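Local coordinates for protein putative glycosyltransferase (GalT1) (Streptococcus parasanguinis, PDB 4PHR) that probably transfers a sugar from a UDP-linked donor, the part described here being its UDP-binding GT-D-fold domain with a manganese ion bound, at residues P122-I127 / M238-K243; S138-W143 / N162-A167; G145-I150 / K197-L202. All coordinates share one frame; numbering follows the deposited sequence.

Contact 1 of 3, residues P122-I127 / M238-K243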
loop_
_atom_site.group_PDB
_atom_site.type_symbol
_atom_site.label_atom_id
_atom_site.label_comp_id
_atom_site.label_asym_id
_atom_site.label_seq_id
_atom_site.Cartn_x
_atom_site.Cartn_y
_atom_site.Cartn_z
ATOM N N PRO A 122 8.304 -0.233 -5.688
ATOM C CA PRO A 122 9.005 0.389 -6.817
ATOM C C PRO A 122 10.347 -0.244 -7.169
ATOM O O PRO A 122 11.121 0.402 -7.872
ATOM C CB PRO A 122 9.254 1.824 -6.316
ATOM C CG PRO A 122 8.636 1.900 -4.913
ATOM C CD PRO A 122 8.559 0.495 -4.439
ATOM N N TYR A 123 10.636 -1.456 -6.702
ATOM C CA TYR A 123 11.995 -1.972 -6.878
ATOM C C TYR A 123 12.140 -3.469 -7.167
ATOM O O TYR A 123 12.631 -3.852 -8.231
ATOM C CB TYR A 123 12.852 -1.592 -5.655
ATOM C CG TYR A 123 14.273 -2.133 -5.690
ATOM C CD1 TYR A 123 15.243 -1.545 -6.488
ATOM C CD2 TYR A 123 14.641 -3.228 -4.916
ATOM C CE1 TYR A 123 16.533 -2.040 -6.530
ATOM C CE2 TYR A 123 15.931 -3.733 -4.952
ATOM C CZ TYR A 123 16.873 -3.132 -5.758
ATOM O OH TYR A 123 18.161 -3.624 -5.800
ATOM N N ILE A 124 11.741 -4.313 -6.223
ATOM C CA ILE A 124 12.229 -5.700 -6.214
ATOM C C ILE A 124 11.753 -6.563 -7.390
ATOM O O ILE A 124 12.484 -7.447 -7.848
ATOM C CB ILE A 124 11.944 -6.413 -4.858
ATOM C CG1 ILE A 124 12.913 -7.585 -4.644
ATOM C CG2 ILE A 124 10.495 -6.851 -4.780
ATOM C CD1 ILE A 124 14.353 -7.166 -4.444
ATOM N N ASP A 125 10.550 -6.300 -7.893
ATOM C CA ASP A 125 10.010 -7.118 -8.974
ATOM C C ASP A 125 10.372 -6.631 -10.378
ATOM O O ASP A 125 10.049 -7.282 -11.364
ATOM C CB ASP A 125 8.489 -7.269 -8.841
ATOM C CG ASP A 125 8.093 -8.322 -7.812
ATOM O OD1 ASP A 125 8.957 -9.136 -7.416
ATOM O OD2 ASP A 125 6.913 -8.342 -7.409
ATOM N N LEU A 126 11.059 -5.501 -10.463
ATOM C CA LEU A 126 11.453 -4.949 -11.750
ATOM C C LEU A 126 12.703 -5.626 -12.298
ATOM O O LEU A 126 13.657 -5.883 -11.563
ATOM C CB LEU A 126 11.718 -3.452 -11.629
ATOM C CG LEU A 126 10.536 -2.568 -11.261
ATOM C CD1 LEU A 126 11.012 -1.142 -11.045
ATOM C CD2 LEU A 126 9.471 -2.636 -12.345
ATOM N N ILE A 127 12.698 -5.908 -13.597
ATOM C CA ILE A 127 13.896 -6.391 -14.267
ATOM C C ILE A 127 14.933 -5.279 -14.309
ATOM O O ILE A 127 16.096 -5.482 -13.957
ATOM C CB ILE A 127 13.592 -6.825 -15.706
ATOM C CG1 ILE A 127 12.649 -8.027 -15.704
ATOM C CG2 ILE A 127 14.882 -7.156 -16.442
ATOM C CD1 ILE A 127 12.092 -8.359 -17.059
ATOM N N MET A 238 20.060 -1.635 -0.105
ATOM C CA MET A 238 21.101 -2.658 -0.027
ATOM C C MET A 238 21.430 -3.269 -1.389
ATOM O O MET A 238 22.297 -4.139 -1.493
ATOM C CB MET A 238 20.738 -3.741 1.001
ATOM C CG MET A 238 19.611 -4.670 0.577
ATOM S SD MET A 238 19.019 -5.717 1.927
ATOM C CE MET A 238 20.552 -6.081 2.761
ATOM N N GLY A 239 20.747 -2.802 -2.435
ATOM C CA GLY A 239 20.963 -3.318 -3.776
ATOM C C GLY A 239 20.563 -4.774 -3.912
ATOM O O GLY A 239 21.145 -5.520 -4.708
ATOM N N ALA A 240 19.547 -5.175 -3.151
ATOM C CA ALA A 240 19.078 -6.556 -3.166
ATOM C C ALA A 240 18.619 -6.996 -4.551
ATOM O O ALA A 240 18.028 -6.220 -5.302
ATOM C CB ALA A 240 17.959 -6.750 -2.155
ATOM N N THR A 241 18.889 -8.252 -4.882
ATOM C CA THR A 241 18.434 -8.808 -6.148
ATOM C C THR A 241 17.268 -9.765 -5.933
ATOM O O THR A 241 16.574 -10.140 -6.880
ATOM C CB THR A 241 19.575 -9.529 -6.884
ATOM O OG1 THR A 241 20.178 -10.486 -6.006
ATOM C CG2 THR A 241 20.632 -8.528 -7.324
ATOM N N TYR A 242 17.057 -10.155 -4.679
ATOM C CA TYR A 242 15.946 -11.025 -4.312
ATOM C C TYR A 242 15.353 -10.541 -2.996
ATOM O O TYR A 242 15.937 -9.693 -2.332
ATOM C CB TYR A 242 16.420 -12.477 -4.189
ATOM C CG TYR A 242 17.297 -12.749 -2.982
ATOM C CD1 TYR A 242 18.661 -12.486 -3.013
ATOM C CD2 TYR A 242 16.760 -13.279 -1.815
ATOM C CE1 TYR A 242 19.466 -12.738 -1.913
ATOM C CE2 TYR A 242 17.555 -13.534 -0.710
ATOM C CZ TYR A 242 18.907 -13.262 -0.765
ATOM O OH TYR A 242 19.701 -13.514 0.332
ATOM N N LYS A 243 14.196 -11.079 -2.622
ATOM C CA LYS A 243 13.518 -10.665 -1.395
ATOM C C LYS A 243 14.189 -11.214 -0.140
ATOM O O LYS A 243 13.855 -12.301 0.334
ATOM C CB LYS A 243 12.040 -11.062 -1.439
ATOM C CG LYS A 243 11.266 -10.332 -2.520
ATOM C CD LYS A 243 9.801 -10.713 -2.527
ATOM C CE LYS A 243 9.111 -10.157 -3.761
ATOM N NZ LYS A 243 7.682 -10.565 -3.840
HETATM O O HOH W 1 13.457 -10.003 -7.115
#
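Y123 reaches across to the chain that leaves helix 229-238 and gives its phenol hydrogen to a backbone carbonyl, OH to O of A240, 2.6 Å. Its CG stands anti to the backbone N (chi1 177°), which carries the ring outward until the hydroxyl meets the other loop. A240 O lies at the ring edge, near the ring plane, as suits a phenolic donor; the hydroxyl in turn sits 24° off the plane of that carbonyl. G239, with positive phi, ends the helix in a Schellman motif just before A240, a conformation that glycine adopts readily.

I124 points at the second loop. Its CG1 lies beside the carbonyl carbon (chi1 -157°), and the branch then bends to place CD1 3.7 Å from O of Y242 and 4.3 Å from CB of A240, while CG2 packs 3.7 Å from CE of K243. The two branches thus serve different partners, CD1 the backbone and A240, CG2 the lysine, whose extended chain offers its methylenes to the isoleucine. That chain runs on past D125, NZ ending 4.1 Å from OD1, too far for a salt bridge; its salt bridge is with E253. One water joins the loops as well, donating to O of I124 and O of T241.

The chemistry is that of two irregular loops held through carbonyl oxygens by a phenol and a water, with aliphatic packing between. D125 probably adds only a weak attraction to the lysine, whose side chain also lies near that of the UDP-binding R121.

Contact 2 of 3, residues S138-W143 / N162-A167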
loop_
_atom_site.group_PDB
_atom_site.type_symbol
_atom_site.label_atom_id
_atom_site.label_comp_id
_atom_site.label_asym_id
_atom_site.label_seq_id
_atom_site.Cartn_x
_atom_site.Cartn_y
_atom_site.Cartn_z
ATOM N N SER A 138 10.734 10.690 -6.018
ATOM C CA SER A 138 9.412 11.268 -6.216
ATOM C C SER A 138 8.484 10.966 -5.044
ATOM O O SER A 138 7.729 11.829 -4.602
ATOM C CB SER A 138 8.792 10.798 -7.531
ATOM O OG SER A 138 7.514 11.380 -7.714
ATOM N N LEU A 139 8.553 9.741 -4.536
ATOM C CA LEU A 139 7.791 9.377 -3.349
ATOM C C LEU A 139 8.127 10.295 -2.171
ATOM O O LEU A 139 7.232 10.805 -1.506
ATOM C CB LEU A 139 8.057 7.921 -2.961
ATOM C CG LEU A 139 7.225 6.867 -3.690
ATOM C CD1 LEU A 139 7.874 5.494 -3.574
ATOM C CD2 LEU A 139 5.803 6.847 -3.147
ATOM N N LYS A 140 9.419 10.505 -1.918
ATOM C CA LYS A 140 9.851 11.290 -0.762
ATOM C C LYS A 140 9.317 12.720 -0.821
ATOM O O LYS A 140 9.082 13.343 0.212
ATOM C CB LYS A 140 11.376 11.296 -0.653
ATOM C CG LYS A 140 11.968 9.983 -0.148
ATOM C CD LYS A 140 13.490 9.980 -0.285
ATOM C CE LYS A 140 14.086 8.684 0.238
ATOM N NZ LYS A 140 15.572 8.656 0.116
ATOM N N GLU A 141 9.113 13.233 -2.030
ATOM C CA GLU A 141 8.576 14.579 -2.177
ATOM C C GLU A 141 7.158 14.699 -1.620
ATOM O O GLU A 141 6.696 15.800 -1.322
ATOM C CB GLU A 141 8.640 15.052 -3.635
ATOM C CG GLU A 141 10.058 15.281 -4.149
ATOM C CD GLU A 141 10.837 16.296 -3.321
ATOM O OE1 GLU A 141 10.218 17.241 -2.785
ATOM O OE2 GLU A 141 12.073 16.150 -3.200
ATOM N N LEU A 142 6.474 13.567 -1.456
ATOM C CA LEU A 142 5.145 13.579 -0.858
ATOM C C LEU A 142 5.175 14.065 0.587
ATOM O O LEU A 142 4.241 14.716 1.045
ATOM C CB LEU A 142 4.491 12.191 -0.927
ATOM C CG LEU A 142 4.145 11.661 -2.320
ATOM C CD1 LEU A 142 3.600 10.246 -2.229
ATOM C CD2 LEU A 142 3.142 12.572 -2.995
ATOM N N TRP A 143 6.251 13.754 1.307
ATOM C CA TRP A 143 6.300 14.060 2.736
ATOM C C TRP A 143 7.392 15.050 3.147
ATOM O O TRP A 143 7.487 15.414 4.314
ATOM C CB TRP A 143 6.387 12.783 3.580
ATOM C CG TRP A 143 7.472 11.829 3.185
ATOM C CD1 TRP A 143 8.804 11.931 3.468
ATOM C CD2 TRP A 143 7.307 10.609 2.460
ATOM N NE1 TRP A 143 9.481 10.852 2.950
ATOM C CE2 TRP A 143 8.582 10.021 2.331
ATOM C CE3 TRP A 143 6.201 9.953 1.905
ATOM C CZ2 TRP A 143 8.786 8.811 1.666
ATOM C CZ3 TRP A 143 6.400 8.748 1.250
ATOM C CH2 TRP A 143 7.686 8.187 1.139
ATOM N N ASN A 162 16.291 3.646 8.812
ATOM C CA ASN A 162 16.684 4.129 7.491
ATOM C C ASN A 162 16.276 5.594 7.333
ATOM O O ASN A 162 15.652 6.162 8.234
ATOM C CB ASN A 162 16.128 3.234 6.361
ATOM C CG ASN A 162 14.612 3.232 6.295
ATOM O OD1 ASN A 162 13.991 4.276 6.128
ATOM N ND2 ASN A 162 14.013 2.047 6.372
ATOM N N ASP A 163 16.607 6.205 6.200
ATOM C CA ASP A 163 16.356 7.637 6.011
ATOM C C ASP A 163 15.115 7.953 5.173
ATOM O O ASP A 163 14.961 9.065 4.673
ATOM C CB ASP A 163 17.594 8.346 5.436
ATOM C CG ASP A 163 17.937 7.893 4.028
ATOM O OD1 ASP A 163 17.189 7.072 3.460
ATOM O OD2 ASP A 163 18.947 8.379 3.475
ATOM N N LEU A 164 14.212 6.988 5.037
ATOM C CA LEU A 164 13.037 7.187 4.188
ATOM C C LEU A 164 12.253 8.469 4.508
ATOM O O LEU A 164 11.869 9.213 3.605
ATOM C CB LEU A 164 12.114 5.974 4.268
ATOM C CG LEU A 164 10.874 5.975 3.370
ATOM C CD1 LEU A 164 11.265 6.087 1.895
ATOM C CD2 LEU A 164 10.080 4.712 3.630
ATOM N N PHE A 165 12.026 8.727 5.792
ATOM C CA PHE A 165 11.237 9.882 6.213
ATOM C C PHE A 165 12.067 11.003 6.842
ATOM O O PHE A 165 11.528 11.836 7.570
ATOM C CB PHE A 165 10.147 9.450 7.210
ATOM C CG PHE A 165 9.189 8.427 6.662
ATOM C CD1 PHE A 165 8.406 8.714 5.565
ATOM C CD2 PHE A 165 9.068 7.188 7.253
ATOM C CE1 PHE A 165 7.532 7.780 5.053
ATOM C CE2 PHE A 165 8.179 6.241 6.753
ATOM C CZ PHE A 165 7.414 6.540 5.654
ATOM N N VAL A 166 13.363 11.052 6.551
ATOM C CA VAL A 166 14.236 12.003 7.243
ATOM C C VAL A 166 13.814 13.463 7.046
ATOM O O VAL A 166 13.996 14.297 7.938
ATOM C CB VAL A 166 15.731 11.810 6.866
ATOM C CG1 VAL A 166 16.005 12.260 5.438
ATOM C CG2 VAL A 166 16.619 12.571 7.839
ATOM N N ALA A 167 13.240 13.768 5.888
ATOM C CA ALA A 167 12.905 15.154 5.570
ATOM C C ALA A 167 11.495 15.561 6.013
ATOM O O ALA A 167 11.082 16.702 5.822
ATOM C CB ALA A 167 13.129 15.438 4.091
#
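The indole of W143 makes the single hydrogen bond between the segments: NE1 donates to O of L164 at 3.0 Å. The bond is bent, with 141° at the hydrogen, and the oxygen lies somewhat off the ring plane. Tryptophan suits the place because it combines one polar N-H with a broad apolar surface. On the other side, N162 shapes the acceptor loop: its OD1 takes the backbone N-H of L164 on a lone pair in the amide plane, forming an Asx turn that overlaps a type I turn from D163 to V166.

The aromatic contact is T-shaped. The edge of F165 is directed at a face of W143, with ring planes at 64° and CD1 of F165 3.5 Å from CE2 of W143. The opposite face of the indole lies against the preceding backbone, near O of L139 and CA of K140. This folding back follows from chi1 of 52°, which sets CG of W143 between its backbone N and carbonyl carbon.

Among the contacts of the aliphatic chains, CD1 of L164 meets the indole at CZ2, 3.7 Å away, and also approaches CE of K140. The lysine runs extended past L164, its CG 3.8 Å from O of L164, before ending near D163. There the opposite charges probably attract, though NZ and OD1 are 4.0 Å apart, beyond a salt bridge; both atoms are hydrogen-bonded to OH of Y233.

In the fold, the contact fastens the C-terminal end of helix 132-140 to the loop between strands 147-153 and 170-176. Helix 229-238 contributes Y233 beside L164, while L202 of strand 200-204 touches both W143 and F165.

Contact 3 of 3, residues G145-I150 / K197-L202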
loop_
_atom_site.group_PDB
_atom_site.type_symbol
_atom_site.label_atom_id
_atom_site.label_comp_id
_atom_site.label_asym_id
_atom_site.label_seq_id
_atom_site.Cartn_x
_atom_site.Cartn_y
_atom_site.Cartn_z
ATOM N N GLY A 145 9.041 18.114 4.326
ATOM C CA GLY A 145 8.527 19.287 5.007
ATOM C C GLY A 145 7.141 19.130 5.608
ATOM O O GLY A 145 6.543 20.110 6.059
ATOM N N LYS A 146 6.624 17.904 5.638
ATOM C CA LYS A 146 5.289 17.682 6.172
ATOM C C LYS A 146 5.349 17.111 7.578
ATOM O O LYS A 146 6.296 16.407 7.935
ATOM C CB LYS A 146 4.502 16.718 5.282
ATOM C CG LYS A 146 4.362 17.159 3.833
ATOM C CD LYS A 146 3.577 18.450 3.724
ATOM C CE LYS A 146 3.075 18.667 2.305
ATOM N NZ LYS A 146 4.187 18.749 1.324
ATOM N N ASP A 147 4.331 17.416 8.374
ATOM C CA ASP A 147 4.119 16.714 9.639
ATOM C C ASP A 147 3.303 15.467 9.349
ATOM O O ASP A 147 2.224 15.555 8.765
ATOM C CB ASP A 147 3.380 17.607 10.633
ATOM C CG ASP A 147 4.205 18.809 11.057
ATOM O OD1 ASP A 147 5.335 18.611 11.554
ATOM O OD2 ASP A 147 3.724 19.946 10.880
ATOM N N LEU A 148 3.821 14.311 9.756
ATOM C CA LEU A 148 3.208 13.038 9.403
ATOM C C LEU A 148 2.490 12.377 10.562
ATOM O O LEU A 148 2.946 12.444 11.708
ATOM C CB LEU A 148 4.267 12.056 8.901
ATOM C CG LEU A 148 5.048 12.473 7.661
ATOM C CD1 LEU A 148 6.092 11.418 7.306
ATOM C CD2 LEU A 148 4.082 12.729 6.515
ATOM N N LEU A 149 1.380 11.717 10.244
ATOM C CA LEU A 149 0.796 10.726 11.131
ATOM C C LEU A 149 0.881 9.399 10.391
ATOM O O LEU A 149 0.275 9.239 9.335
ATOM C CB LEU A 149 -0.660 11.068 11.453
ATOM C CG LEU A 149 -1.407 10.051 12.321
ATOM C CD1 LEU A 149 -0.718 9.868 13.670
ATOM C CD2 LEU A 149 -2.855 10.477 12.515
ATOM N N ILE A 150 1.669 8.473 10.919
ATOM C CA ILE A 150 1.817 7.163 10.303
ATOM C C ILE A 150 0.999 6.163 11.092
ATOM O O ILE A 150 1.180 6.026 12.305
ATOM C CB ILE A 150 3.298 6.715 10.262
ATOM C CG1 ILE A 150 4.129 7.674 9.396
ATOM C CG2 ILE A 150 3.410 5.262 9.799
ATOM C CD1 ILE A 150 5.602 7.337 9.369
ATOM N N LYS A 197 -4.858 16.354 12.910
ATOM C CA LYS A 197 -4.823 17.805 12.752
ATOM C C LYS A 197 -3.504 18.302 12.152
ATOM O O LYS A 197 -2.430 18.082 12.713
ATOM C CB LYS A 197 -5.106 18.503 14.092
ATOM C CG LYS A 197 -4.220 18.037 15.246
ATOM C CD LYS A 197 -4.579 18.727 16.568
ATOM C CE LYS A 197 -3.673 18.260 17.707
ATOM N NZ LYS A 197 -4.008 18.873 19.037
ATOM N N ASN A 198 -3.597 18.956 10.996
ATOM C CA ASN A 198 -2.428 19.512 10.317
ATOM C C ASN A 198 -1.344 18.492 9.954
ATOM O O ASN A 198 -0.168 18.844 9.843
ATOM C CB ASN A 198 -1.821 20.653 11.140
ATOM C CG ASN A 198 -2.743 21.853 11.243
ATOM O OD1 ASN A 198 -3.407 22.227 10.275
ATOM N ND2 ASN A 198 -2.792 22.461 12.421
ATOM N N ARG A 199 -1.741 17.235 9.769
ATOM C CA ARG A 199 -0.794 16.199 9.369
ATOM C C ARG A 199 -1.223 15.500 8.084
ATOM O O ARG A 199 -2.412 15.349 7.803
ATOM C CB ARG A 199 -0.612 15.165 10.483
ATOM C CG ARG A 199 0.105 15.733 11.686
ATOM C CD ARG A 199 0.384 14.719 12.803
ATOM N NE ARG A 199 1.026 15.451 13.888
ATOM C CZ ARG A 199 2.338 15.616 14.023
ATOM N NH1 ARG A 199 3.188 15.015 13.190
ATOM N NH2 ARG A 199 2.799 16.365 15.017
ATOM N N LEU A 200 -0.236 15.081 7.305
ATOM C CA LEU A 200 -0.471 14.164 6.200
ATOM C C LEU A 200 -0.484 12.761 6.800
ATOM O O LEU A 200 0.395 12.409 7.594
ATOM C CB LEU A 200 0.658 14.292 5.178
ATOM C CG LEU A 200 0.716 13.282 4.034
ATOM C CD1 LEU A 200 -0.510 13.425 3.143
ATOM C CD2 LEU A 200 1.988 13.483 3.214
ATOM N N ILE A 201 -1.475 11.958 6.436
ATOM C CA ILE A 201 -1.623 10.632 7.025
ATOM C C ILE A 201 -1.085 9.584 6.056
ATOM O O ILE A 201 -1.464 9.576 4.892
ATOM C CB ILE A 201 -3.110 10.326 7.354
ATOM C CG1 ILE A 201 -3.725 11.448 8.208
ATOM C CG2 ILE A 201 -3.239 8.971 8.037
ATOM C CD1 ILE A 201 -5.246 11.347 8.350
ATOM N N LEU A 202 -0.178 8.734 6.533
ATOM C CA LEU A 202 0.359 7.628 5.743
ATOM C C LEU A 202 -0.080 6.355 6.432
ATOM O O LEU A 202 0.030 6.246 7.654
ATOM C CB LEU A 202 1.889 7.670 5.705
ATOM C CG LEU A 202 2.533 8.971 5.208
ATOM C CD1 LEU A 202 4.058 8.840 5.167
ATOM C CD2 LEU A 202 1.975 9.382 3.850
HETATM O O HOH W 2 1.970 18.892 7.263
HETATM O O HOH W 3 1.234 19.361 12.922
#
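Strands 147-150 and 200-202 run parallel as neighbours in the five-stranded sheet of the GT-D domain, where 147-153 lies between 200-204 and 170-176; their short axes are 4.7 Å apart and twisted by -32°. L148 pairs with L200, L149 with I201 and I150 with L202. The ladder alternates: L200 N donates to O of D147, L149 N to O of L200, and L202 N to O of L149, each at 2.9 Å. The bond from L149 N is nearly straight, 169° at the hydrogen. Between these, CA-H groups approach carbonyl oxygens, as CA of I150 does to O of L202 at 3.3 Å.

Side chains alternate between the faces. On one, L148, L200, I150 and L202 gather; L148 and L200 lie side by side with their CD2 methyls 4.0 Å apart, while CD1 of L148 meets CD1 of L202 at 3.9 Å. L149 and I201 occupy the other face, both packing on T192 of helix 185-195. Leucine and isoleucine suit these buried places, giving branched apolar bulk without a polar group to satisfy.

Where the two strands begin, R199 carries its guanidinium over to the first. Extended from CG to NE, the chain lays its methylenes along CB of D147 and of L149, and NH1 donates to O of L148 at 3.0 Å. That donor stands 50° out of the carbonyl plane, away from the lone-pair directions. CB of D147 lies over a face of the guanidinium.

Backbone pairing and apolar packing secure the strands, whereas the charged residues lie where they begin. D147 OD1 lies too far out of the guanidinium plane to pair directly with R199, but S170 OG hydrogen-bonds to both groups; their opposite charges probably still attract.

From the N terminus, residues 122-127 come first, after strand 115-116, and meet their partner only at 238-243, so contact 1 closes a loop that encloses the other two. Residues 138-143 begin on helix 132-140, and strand 147-153 starts soon after. Contact 2 is closed by 162-167, contact 3 later by 197-202; their segments alternate, so these loops cross. They also touch: A167 O and G145 N make a probable hydrogen bond, and CB of W143 packs on CD2 of L148. P122 against L139 joins contact 1 to contact 2. Together they link the loops flanking helices 132-140 and 229-238 to the five-stranded sheet.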